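Local coordinates for protein endo alpha-1,4 polygalactosaminidase (Neosartorya fumigata, PDB 6OJ1) that hydrolyses alpha-1,4-linked galactosamine polymers from within the chain as a glycoside hydrolase, and so disrupts microbial biofilms, at residues Y60-F65 against A73-A78; T53-E58 against N272-C277; S104-D109 against G115-N120. All blocks are in the same frame, centred on the assembly; numbering follows the deposited sequence.

In the fold
From the N terminus the chain runs through strand 42-45 into the loop 53-58, whose partner, the C-terminal segment 272-277, arrives more than 200 residues later; contact 2 therefore spans nearly the whole barrel. Contacts 1 and 3 both lie within that long excursion and follow one another without crossing. Contact 1 closes a short loop between strand 59-63 and helix 69-77, and contact 3 closes the hairpin of strands 106-109 and 116-119. Contacts 1 and 2 touch through Y60 and V55. Contact 3 lies on the opposite side of the chain's centre from contact 2, in a separate small sheet.

Contact 1: residues Y60-F65 against A73-A78; sequences YDIDLF and AGLQRA
L75 of helix 69-77 lies across the aromatic ring of Y60 in strand 59-63, a buried apolar contact with no hydrogen bond between the two segments. From its CB, which points toward the strand, the L75 side chain branches at CG, placed opposite the carbonyl carbon and beside the backbone N (chi1 -75°). The two methyls then divide the work. CD2 stands over the middle of the Y60 ring, 4.0 Å from its centroid and only 8° off the ring normal, a CH-pi contact on one face. CD1 goes to the foot of the same residue, with L75 CD1 4.0 Å from Y60 CB, and also meets the end of I62, the distance from L75 CD1 to I62 CD1 being 4.3 Å. The leucine and tyrosine side chains cross at about a right angle. The phenol oxygen lies beyond this apolar patch and is hydrogen-bonded to V55 O, which fixes the far end of the ring that L75 covers. Y60 and I62, two residues apart on the strand, both turn toward the helix. L75 and I62 also pack on V82 of strand 81-87, and Y60 touches Q43 of strand 42-45; the contact thus packs helix 69-77 against strand 59-63 within their beta-alpha-beta unit, on the outside of the (beta/alpha)-barrel.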
# COMPACT_ATOMS: atom_id res chain seq x y z
N TYR A 60 -6.15 0.03 -10.22
CA TYR A 60 -6.08 1.35 -9.60
C TYR A 60 -6.04 1.18 -8.09
O TYR A 60 -6.90 0.50 -7.53
CB TYR A 60 -7.29 2.21 -9.97
CG TYR A 60 -7.18 2.97 -11.29
CD1 TYR A 60 -6.99 2.30 -12.49
CD2 TYR A 60 -7.30 4.35 -11.32
CE1 TYR A 60 -6.91 2.99 -13.69
CE2 TYR A 60 -7.22 5.05 -12.51
CZ TYR A 60 -7.02 4.36 -13.69
OH TYR A 60 -6.94 5.04 -14.89
N ASP A 61 -5.05 1.80 -7.44
CA ASP A 61 -4.91 1.82 -5.98
C ASP A 61 -5.33 3.23 -5.54
O ASP A 61 -4.69 4.22 -5.91
CB ASP A 61 -3.46 1.49 -5.59
CG ASP A 61 -3.24 1.40 -4.09
OD1 ASP A 61 -4.15 1.69 -3.30
OD2 ASP A 61 -2.11 1.01 -3.71
N ILE A 62 -6.43 3.31 -4.79
CA ILE A 62 -7.01 4.60 -4.41
C ILE A 62 -7.40 4.57 -2.94
O ILE A 62 -7.54 3.51 -2.32
CB ILE A 62 -8.24 4.95 -5.27
CG1 ILE A 62 -9.34 3.90 -5.09
CG2 ILE A 62 -7.85 5.05 -6.77
CD1 ILE A 62 -10.61 4.16 -5.91
N ASP A 63 -7.60 5.76 -2.38
CA ASP A 63 -7.87 5.88 -0.95
C ASP A 63 -9.22 5.28 -0.57
O ASP A 63 -10.25 5.54 -1.21
CB ASP A 63 -7.80 7.35 -0.53
CG ASP A 63 -7.93 7.51 0.98
OD1 ASP A 63 -6.90 7.42 1.68
OD2 ASP A 63 -9.08 7.69 1.45
N LEU A 64 -9.22 4.47 0.50
CA LEU A 64 -10.43 3.80 0.97
C LEU A 64 -11.52 4.78 1.38
O LEU A 64 -12.71 4.55 1.11
CB LEU A 64 -10.07 2.89 2.16
CG LEU A 64 -11.26 2.31 2.93
CD1 LEU A 64 -12.08 1.40 2.04
CD2 LEU A 64 -10.72 1.56 4.15
N PHE A 65 -11.15 5.84 2.09
CA PHE A 65 -12.17 6.68 2.73
C PHE A 65 -12.78 7.67 1.75
O PHE A 65 -14.00 7.85 1.75
CB PHE A 65 -11.57 7.45 3.90
CG PHE A 65 -11.39 6.63 5.15
CD1 PHE A 65 -12.46 6.44 6.02
CD2 PHE A 65 -10.16 6.10 5.47
CE1 PHE A 65 -12.30 5.71 7.19
CE2 PHE A 65 -9.99 5.36 6.65
CZ PHE A 65 -11.06 5.17 7.51
N ALA A 73 -17.12 0.90 -8.38
CA ALA A 73 -17.89 0.11 -9.33
C ALA A 73 -17.65 0.58 -10.76
O ALA A 73 -17.62 -0.24 -11.69
CB ALA A 73 -19.37 0.17 -8.97
N GLY A 74 -17.49 1.89 -10.96
CA GLY A 74 -17.25 2.40 -12.30
C GLY A 74 -15.95 1.89 -12.89
O GLY A 74 -15.88 1.58 -14.08
N LEU A 75 -14.91 1.80 -12.06
CA LEU A 75 -13.65 1.20 -12.50
C LEU A 75 -13.85 -0.26 -12.87
O LEU A 75 -13.36 -0.73 -13.90
CB LEU A 75 -12.59 1.37 -11.42
CG LEU A 75 -11.99 2.77 -11.27
CD1 LEU A 75 -11.20 2.88 -9.97
CD2 LEU A 75 -11.11 3.15 -12.46
N GLN A 76 -14.59 -1.01 -12.04
CA GLN A 76 -14.79 -2.43 -12.30
C GLN A 76 -15.67 -2.66 -13.53
O GLN A 76 -15.46 -3.62 -14.28
CB GLN A 76 -15.37 -3.09 -11.06
CG GLN A 76 -14.40 -3.03 -9.86
CD GLN A 76 -15.10 -3.24 -8.54
OE1 GLN A 76 -16.30 -3.02 -8.41
NE2 GLN A 76 -14.35 -3.70 -7.55
N ARG A 77 -16.65 -1.78 -13.76
CA ARG A 77 -17.43 -1.85 -14.99
C ARG A 77 -16.54 -1.68 -16.22
O ARG A 77 -16.84 -2.23 -17.28
CB ARG A 77 -18.54 -0.79 -14.97
N ALA A 78 -15.45 -0.92 -16.09
CA ALA A 78 -14.49 -0.75 -17.18
C ALA A 78 -13.46 -1.88 -17.24
O ALA A 78 -12.51 -1.77 -18.02
CB ALA A 78 -13.77 0.59 -17.06

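Contact 2: residues T53-E58 against N272-C277; sequences TSVDAE and NWVEYC
The backbones of V55 and V274 stay well apart, with 8.5 Å between V55 CA and V274 CA, and A57 CA and Y276 CA are 10.2 Å apart; no hydrogen bond joins the two segments, and side chains alone bridge them. V55 does most of the bridging, with its two methyls sent to different partners. CG1, anti to the backbone N (chi1 -179°), reaches the hydroxyl end of Y276, and CG2 meets V274. The valines point at each other tip to tip, V55 CG2 lying 4.1 Å from V274 CG1. Against the tyrosine the approach is oblique: V55 CG1 comes in at the ring edge, near its plane, 3.8 Å from Y276 CE2. It comes still closer to the phenol oxygen, at 3.1 Å from V55 CG1 to Y276 OH, a tight approach for a methyl. Two residues on, A57 CB also faces this oxygen, with A57 CB to Y276 OH at 3.9 Å. The hydroxyl is thus flanked by two apolar groups, but its polar need is met by a hydrogen bond to W42 O. Between V55 and A57, D56 is the centre of an inverse gamma turn, with a weak bond from A57 N to V55 O. The side chains on either side of D56, V55 and A57, both point toward segment 272-277. V55, V274 and Y276 all pack on Q43 of strand 42-45, while V274 and Y276 also touch strand 261-266. Next to Y276, the C-terminal C277 is tied by a disulfide to C253, the last residue of helix 246-253. The loop leading into strand 59-63 and the C-terminal segment therefore meet over strand 42-45, where V274 of the last, weakly bonded strand and Y276 just after it reach Q43 of the first.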
# COMPACT_ATOMS: atom_id res chain seq x y z
N THR A 53 -9.71 8.66 -14.84
CA THR A 53 -9.59 7.24 -15.16
C THR A 53 -9.05 7.04 -16.57
O THR A 53 -9.23 5.98 -17.16
CB THR A 53 -10.95 6.54 -14.99
OG1 THR A 53 -11.91 7.13 -15.87
CG2 THR A 53 -11.44 6.72 -13.56
N SER A 54 -8.40 8.08 -17.10
CA SER A 54 -7.86 8.07 -18.46
C SER A 54 -6.63 7.19 -18.57
O SER A 54 -6.25 6.80 -19.68
CB SER A 54 -7.49 9.49 -18.89
OG SER A 54 -6.26 9.88 -18.29
N VAL A 55 -5.99 6.90 -17.45
CA VAL A 55 -4.80 6.07 -17.44
C VAL A 55 -5.20 4.64 -17.75
O VAL A 55 -6.04 4.05 -17.07
CB VAL A 55 -4.07 6.18 -16.10
CG1 VAL A 55 -2.81 5.34 -16.10
CG2 VAL A 55 -3.76 7.65 -15.80
N ASP A 56 -4.60 4.07 -18.80
CA ASP A 56 -4.91 2.71 -19.23
C ASP A 56 -4.12 1.71 -18.39
O ASP A 56 -3.18 1.05 -18.84
CB ASP A 56 -4.58 2.56 -20.71
CG ASP A 56 -4.93 1.20 -21.24
OD1 ASP A 56 -5.86 0.58 -20.68
OD2 ASP A 56 -4.27 0.75 -22.20
N ALA A 57 -4.53 1.59 -17.12
CA ALA A 57 -3.95 0.63 -16.20
C ALA A 57 -5.02 -0.36 -15.76
O ALA A 57 -6.17 0.02 -15.56
CB ALA A 57 -3.35 1.32 -14.97
N GLU A 58 -4.62 -1.63 -15.58
CA GLU A 58 -5.58 -2.65 -15.18
C GLU A 58 -5.98 -2.53 -13.72
O GLU A 58 -7.07 -2.98 -13.34
CB GLU A 58 -5.02 -4.06 -15.38
CG GLU A 58 -4.90 -4.54 -16.80
CD GLU A 58 -4.45 -5.99 -16.86
OE1 GLU A 58 -5.09 -6.84 -16.20
OE2 GLU A 58 -3.44 -6.27 -17.54
N ASN A 272 -2.74 12.56 -9.41
CA ASN A 272 -3.02 11.80 -10.63
C ASN A 272 -1.76 11.54 -11.46
O ASN A 272 -1.63 10.48 -12.10
CB ASN A 272 -4.04 12.52 -11.52
CG ASN A 272 -5.51 12.30 -11.09
OD1 ASN A 272 -5.89 11.20 -10.69
ND2 ASN A 272 -6.33 13.34 -11.23
N TRP A 273 -0.84 12.51 -11.53
CA TRP A 273 0.22 12.46 -12.53
C TRP A 273 1.01 11.16 -12.44
O TRP A 273 1.35 10.71 -11.35
CB TRP A 273 1.19 13.64 -12.35
CG TRP A 273 2.34 13.57 -13.32
CD1 TRP A 273 2.34 14.00 -14.61
CD2 TRP A 273 3.64 13.03 -13.06
NE1 TRP A 273 3.58 13.78 -15.18
CE2 TRP A 273 4.38 13.17 -14.25
CE3 TRP A 273 4.24 12.43 -11.95
CZ2 TRP A 273 5.70 12.76 -14.35
CZ3 TRP A 273 5.55 12.02 -12.05
CH2 TRP A 273 6.27 12.17 -13.24
N VAL A 274 1.31 10.56 -13.60
CA VAL A 274 2.07 9.31 -13.62
C VAL A 274 2.79 9.20 -14.95
O VAL A 274 2.30 9.64 -15.99
CB VAL A 274 1.15 8.09 -13.36
CG1 VAL A 274 0.04 7.99 -14.39
CG2 VAL A 274 1.95 6.79 -13.32
N GLU A 275 3.98 8.61 -14.91
CA GLU A 275 4.66 8.17 -16.13
C GLU A 275 4.99 6.69 -15.99
O GLU A 275 5.16 6.18 -14.88
CB GLU A 275 5.92 8.98 -16.42
CG GLU A 275 5.63 10.34 -17.01
CD GLU A 275 6.88 11.05 -17.50
OE1 GLU A 275 6.76 12.23 -17.87
OE2 GLU A 275 7.97 10.42 -17.53
N TYR A 276 5.08 6.01 -17.13
CA TYR A 276 5.42 4.60 -17.16
C TYR A 276 6.75 4.41 -17.87
O TYR A 276 7.18 5.24 -18.68
CB TYR A 276 4.32 3.78 -17.84
CG TYR A 276 3.06 3.79 -17.03
CD1 TYR A 276 2.85 2.85 -16.03
CD2 TYR A 276 2.11 4.78 -17.22
CE1 TYR A 276 1.70 2.87 -15.26
CE2 TYR A 276 0.96 4.82 -16.46
CZ TYR A 276 0.76 3.87 -15.47
OH TYR A 276 -0.39 3.91 -14.73
N CYS A 277 7.41 3.30 -17.55
CA CYS A 277 8.69 2.98 -18.16
C CYS A 277 8.51 2.66 -19.64
O CYS A 277 7.53 2.02 -20.02
CB CYS A 277 9.35 1.81 -17.43
SG CYS A 277 9.64 2.14 -15.69
OXT CYS A 277 9.32 3.06 -20.47

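Contact 3: residues S104-D109 against G115-N120; sequences SDLGHD and GEKWLN. With NAG (2-acetamido-2-deoxy-beta-D-glucopyranose), chain C.
D109 and K117 form a salt bridge at the turn end of the hairpin, K117 NZ lying 2.7 Å from D109 OD1 and meeting it nearly along its C-O axis. The two side chains run side by side in the same direction, and the lysine gets there by bending at its last torsion (chi4 -70°). On the way its aliphatic part is also used: K117 CD packs on L106 CD1 at 3.8 Å, the two chains crossing at about a right angle. Next along, L106 and L119 lie alongside each other on the same face of the sheet, with L106 CD2 3.8 Å from L119 CD2. Three backbone hydrogen bonds hold the two segments together: G107 N to W118 O at 2.7 Å, W118 N to H108 O at 2.9 Å and N120 N to D105 O at 2.9 Å. The register slips by one residue between the L106-L119 and D109-K117 pairs, both non-hydrogen-bonded, which marks a beta bulge.

Further out, L119 packs on V126 and M130 of helix 124-140, and D105 is held by S123 and N125. At the other end N120 ND2 carries the N-linked NAG, and its OD1 accepts from S122 N. A water joins S104 O, N120 ND2 and NAG O7, linking the sugar to the 3-10 turn at S104, beside the end of strand 116-119. Strand 90-92 flanks strand 116-119 on its other side, so the contact is a bulged antiparallel beta hairpin forming two of the three strands of a small sheet appended to the (beta/alpha)-barrel.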
# COMPACT_ATOMS: atom_id res chain seq x y z
N SER A 104 -3.94 5.41 24.57
CA SER A 104 -2.97 4.33 24.71
C SER A 104 -2.66 3.62 23.39
O SER A 104 -1.72 2.84 23.34
CB SER A 104 -3.48 3.32 25.75
OG SER A 104 -4.80 2.91 25.43
N ASP A 105 -3.42 3.88 22.32
CA ASP A 105 -3.09 3.31 21.03
C ASP A 105 -1.97 4.06 20.32
O ASP A 105 -1.42 3.53 19.35
CB ASP A 105 -4.31 3.30 20.09
CG ASP A 105 -5.41 2.39 20.58
OD1 ASP A 105 -5.09 1.35 21.19
OD2 ASP A 105 -6.60 2.70 20.35
N LEU A 106 -1.62 5.26 20.77
CA LEU A 106 -0.81 6.18 19.98
C LEU A 106 0.63 6.23 20.48
O LEU A 106 0.87 6.33 21.69
CB LEU A 106 -1.40 7.59 20.01
CG LEU A 106 -2.86 7.79 19.59
CD1 LEU A 106 -3.17 9.27 19.37
CD2 LEU A 106 -3.19 6.99 18.35
N GLY A 107 1.57 6.18 19.54
CA GLY A 107 2.99 6.40 19.81
C GLY A 107 3.49 7.74 19.30
O GLY A 107 2.77 8.74 19.35
N HIS A 108 4.73 7.77 18.81
CA HIS A 108 5.38 9.00 18.38
C HIS A 108 4.85 9.48 17.03
O HIS A 108 4.29 8.70 16.24
CB HIS A 108 6.90 8.79 18.28
CG HIS A 108 7.59 8.63 19.60
ND1 HIS A 108 8.89 8.20 19.71
CD2 HIS A 108 7.17 8.86 20.87
CE1 HIS A 108 9.25 8.17 20.98
NE2 HIS A 108 8.21 8.56 21.71
N ASP A 109 5.05 10.77 16.75
CA ASP A 109 4.72 11.30 15.43
C ASP A 109 5.53 10.60 14.35
O ASP A 109 6.69 10.23 14.56
CB ASP A 109 5.01 12.80 15.36
CG ASP A 109 4.24 13.60 16.37
OD1 ASP A 109 3.21 13.11 16.86
OD2 ASP A 109 4.68 14.73 16.68
N GLY A 115 -0.37 15.18 13.71
CA GLY A 115 -1.49 14.71 12.93
C GLY A 115 -1.34 13.30 12.41
O GLY A 115 -2.33 12.72 11.94
N GLU A 116 -0.13 12.73 12.47
CA GLU A 116 0.06 11.33 12.11
C GLU A 116 1.02 10.69 13.10
O GLU A 116 2.14 11.18 13.29
CB GLU A 116 0.59 11.17 10.68
CG GLU A 116 0.35 9.77 10.18
CD GLU A 116 0.49 9.61 8.69
OE1 GLU A 116 0.28 8.47 8.21
OE2 GLU A 116 0.80 10.60 8.00
N LYS A 117 0.57 9.60 13.72
CA LYS A 117 1.28 8.94 14.81
C LYS A 117 1.32 7.43 14.60
O LYS A 117 0.38 6.84 14.07
CB LYS A 117 0.61 9.23 16.17
CG LYS A 117 0.62 10.68 16.60
CD LYS A 117 0.01 10.83 17.98
CE LYS A 117 -0.12 12.30 18.38
NZ LYS A 117 1.21 12.91 18.65
N TRP A 118 2.40 6.81 15.07
CA TRP A 118 2.51 5.36 15.04
C TRP A 118 1.45 4.72 15.95
O TRP A 118 1.13 5.24 17.01
CB TRP A 118 3.92 4.93 15.47
CG TRP A 118 4.96 5.30 14.44
CD1 TRP A 118 5.89 6.30 14.51
CD2 TRP A 118 5.12 4.69 13.16
NE1 TRP A 118 6.65 6.33 13.36
CE2 TRP A 118 6.19 5.35 12.51
CE3 TRP A 118 4.48 3.63 12.49
CZ2 TRP A 118 6.63 4.99 11.23
CZ3 TRP A 118 4.91 3.28 11.22
CH2 TRP A 118 5.98 3.96 10.60
N LEU A 119 0.91 3.58 15.51
CA LEU A 119 -0.08 2.84 16.29
C LEU A 119 0.56 1.66 17.01
O LEU A 119 1.49 1.03 16.51
CB LEU A 119 -1.19 2.31 15.40
CG LEU A 119 -2.06 3.40 14.77
CD1 LEU A 119 -3.04 2.75 13.80
CD2 LEU A 119 -2.74 4.19 15.88
N ASN A 120 0.00 1.34 18.18
CA ASN A 120 0.29 0.04 18.79
C ASN A 120 -0.53 -1.00 18.04
O ASN A 120 -1.71 -1.24 18.34
CB ASN A 120 -0.02 0.04 20.27
CG ASN A 120 0.35 -1.27 20.94
OD1 ASN A 120 0.77 -2.21 20.27
ND2 ASN A 120 0.20 -1.33 22.24
C1 NAG C . 0.53 -2.57 22.91
C2 NAG C . 1.17 -2.30 24.26
C3 NAG C . 1.48 -3.61 24.97
C4 NAG C . 0.24 -4.50 25.06
C5 NAG C . -0.46 -4.62 23.70
C6 NAG C . -1.84 -5.25 23.81
C7 NAG C . 2.58 -0.34 24.73
C8 NAG C . 3.90 0.34 24.45
N2 NAG C . 2.38 -1.51 24.11
O3 NAG C . 1.95 -3.31 26.28
O4 NAG C . 0.65 -5.80 25.44
O5 NAG C . -0.65 -3.33 23.10
O6 NAG C . -2.76 -4.38 24.45
O7 NAG C . 1.75 0.15 25.47
O HOH W 1 -0.78 0.55 24.05